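Local structure of 1-deoxy-D-xylulose 5-phosphate reductoisomerase (Moraxella catarrhalis, 4ZQG) at residues 226-231 against 355-360. The protein catalyses the NAD(P)H-dependent rearrangement and reduction of 1-deoxy-D-xylulose 5-phosphate to 2-C-methyl-D-erythritol 4-phosphate in the MEP pathway of isoprenoid synthesis. Numbering follows the deposited sequence.
Sequences SATMMN and ICLTDI. With FOM (3-[formyl(hydroxy)amino]propylphosphonic acid), chain E.
Behind the fosmidomycin pocket of the reductoisomerase, the turn between helices 220-228 and 230-243 packs through Thr228 against Leu357 and against Ile360, a residue of helix 359-368. The contact is purely apolar: the methyl Thr228 CG2 lies 3.7 Å from Leu357 CD1 and 4.1 Å from Ile360 CD1. The Thr228 side chain runs at a slant to that of Leu357 and at about a right angle to that of Ile360. Thr228 has two chemically different sides. With chi1 at 71°, its OG1 sits between the backbone N and the carbonyl carbon, while CG2 extends opposite the carbonyl carbon toward the two aliphatic ends. OG1 accepts from Met230 N at 3.1 Å in a nearly straight bond (N-H...O 164°), which defines an ST turn. Within that turn Met229 is the first residue to leave helical torsions, with phi 77°, and occupies the N-cap position of the next helix. The same junction between helices 220-228 and 230-243 grips the inhibitor on its other flank, where Ser226 OG donates to phosphonate OP3 of FOM at 2.6 Å. Asn231 ND2 reaches both FOM OP2 (2.9 Å) and the N-bound oxygen O2 of the FOM hydroxamate (3.1 Å), thus bridging the two polar ends of the ligand. The Asn231 amide is held at OD1 by Lys129 NZ. Leu357 also touches Phe350 of helix 333-351, and Cys321 of helix 320-331 packs on both Thr228 and Ile360.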
loop_
_atom_site.group_PDB
_atom_site.type_symbol
_atom_site.label_atom_id
_atom_site.label_comp_id
_atom_site.label_asym_id
_atom_site.label_seq_id
_atom_site.Cartn_x
_atom_site.Cartn_y
_atom_site.Cartn_z
ATOM N N SER A 226 24.412 4.913 2.430
ATOM C CA SER A 226 23.671 3.677 2.535
ATOM C C SER A 226 24.519 2.611 3.236
ATOM O O SER A 226 24.052 1.931 4.129
ATOM C CB SER A 226 23.201 3.238 1.160
ATOM O OG SER A 226 22.692 1.939 1.252
ATOM N N ALA A 227 25.783 2.506 2.854
ATOM C CA ALA A 227 26.727 1.618 3.550
ATOM C C ALA A 227 26.783 1.800 5.092
ATOM O O ALA A 227 26.885 0.827 5.803
ATOM C CB ALA A 227 28.125 1.771 2.945
ATOM N N THR A 228 26.760 3.051 5.576
ATOM C CA THR A 228 26.864 3.377 7.034
ATOM C C THR A 228 25.497 3.491 7.706
ATOM O O THR A 228 25.388 3.553 8.932
ATOM C CB THR A 228 27.547 4.747 7.279
ATOM O OG1 THR A 228 26.677 5.815 6.872
ATOM C CG2 THR A 228 28.839 4.875 6.514
ATOM N N MET A 229 24.472 3.578 6.869
ATOM C CA MET A 229 23.096 3.745 7.294
ATOM C C MET A 229 22.754 5.167 7.719
ATOM O O MET A 229 21.643 5.445 8.152
ATOM C CB MET A 229 22.709 2.758 8.377
ATOM C CG MET A 229 21.183 2.619 8.509
ATOM S SD MET A 229 20.508 0.980 8.869
ATOM C CE MET A 229 21.397 0.045 7.645
ATOM N N MET A 230 23.680 6.088 7.529
ATOM C CA MET A 230 23.362 7.475 7.669
ATOM C C MET A 230 22.271 7.915 6.683
ATOM O O MET A 230 21.551 8.875 6.968
ATOM C CB MET A 230 24.626 8.305 7.458
ATOM C CG MET A 230 24.408 9.810 7.567
ATOM S SD MET A 230 23.731 10.238 9.182
ATOM C CE MET A 230 25.185 10.092 10.225
ATOM N N ASN A 231 22.147 7.246 5.523
ATOM C CA ASN A 231 21.094 7.586 4.554
ATOM C C ASN A 231 19.688 7.470 5.180
ATOM O O ASN A 231 18.815 8.320 4.952
ATOM C CB ASN A 231 21.195 6.726 3.303
ATOM C CG ASN A 231 20.145 7.100 2.251
ATOM O OD1 ASN A 231 20.028 8.258 1.829
ATOM N ND2 ASN A 231 19.328 6.123 1.869
ATOM N N ILE A 355 40.106 8.671 5.765
ATOM C CA ILE A 355 39.621 7.952 6.948
ATOM C C ILE A 355 39.043 6.589 6.610
ATOM O O ILE A 355 38.736 6.287 5.451
ATOM C CB ILE A 355 38.585 8.759 7.777
ATOM C CG1 ILE A 355 37.328 9.066 6.958
ATOM C CG2 ILE A 355 39.202 10.056 8.286
ATOM C CD1 ILE A 355 36.127 9.452 7.805
ATOM N N CYS A 356 38.934 5.766 7.647
ATOM C CA CYS A 356 38.175 4.521 7.586
ATOM C C CYS A 356 36.662 4.723 7.456
ATOM O O CYS A 356 36.131 5.755 7.829
ATOM C CB CYS A 356 38.442 3.723 8.852
ATOM S SG CYS A 356 40.128 3.167 8.878
ATOM N N LEU A 357 35.958 3.712 6.967
ATOM C CA LEU A 357 34.494 3.808 6.871
ATOM C C LEU A 357 33.836 4.033 8.240
ATOM O O LEU A 357 32.986 4.917 8.366
ATOM C CB LEU A 357 33.891 2.569 6.218
ATOM C CG LEU A 357 32.385 2.686 5.979
ATOM C CD1 LEU A 357 32.059 3.786 4.970
ATOM C CD2 LEU A 357 31.827 1.343 5.539
ATOM N N THR A 358 34.242 3.229 9.230
ATOM C CA THR A 358 33.757 3.327 10.609
ATOM C C THR A 358 34.117 4.636 11.303
ATOM O O THR A 358 33.565 4.970 12.345
ATOM C CB THR A 358 34.358 2.219 11.477
ATOM O OG1 THR A 358 35.773 2.152 11.252
ATOM C CG2 THR A 358 33.741 0.898 11.121
ATOM N N ASP A 359 35.081 5.360 10.748
ATOM C CA ASP A 359 35.402 6.682 11.251
ATOM C C ASP A 359 34.285 7.704 10.960
ATOM O O ASP A 359 34.252 8.743 11.596
ATOM C CB ASP A 359 36.755 7.187 10.696
ATOM C CG ASP A 359 37.987 6.540 11.380
ATOM O OD1 ASP A 359 39.089 6.658 10.771
ATOM O OD2 ASP A 359 37.878 5.945 12.490
ATOM N N ILE A 360 33.387 7.444 10.016
ATOM C CA ILE A 360 32.303 8.386 9.762
ATOM C C ILE A 360 31.442 8.577 11.014
ATOM O O ILE A 360 30.973 9.681 11.284
ATOM C CB ILE A 360 31.443 7.979 8.537
ATOM C CG1 ILE A 360 32.312 8.068 7.264
ATOM C CG2 ILE A 360 30.181 8.854 8.422
ATOM C CD1 ILE A 360 31.618 7.812 5.951
HETATM O O2 FOM E . 17.810 6.162 -0.789
HETATM N N1 FOM E . 17.558 5.207 -1.752
HETATM C C1 FOM E . 16.497 5.230 -2.449
HETATM O O1 FOM E . 15.650 6.090 -2.273
HETATM C C2 FOM E . 18.566 4.155 -1.845
HETATM C C3 FOM E . 18.430 3.561 -0.442
HETATM C C4 FOM E . 19.512 2.562 -0.143
HETATM P PA1 FOM E . 19.254 2.118 1.560
HETATM O OP1 FOM E . 17.848 1.370 1.632
HETATM O OP2 FOM E . 19.040 3.326 2.357
HETATM O OP3 FOM E . 20.433 1.209 2.219
#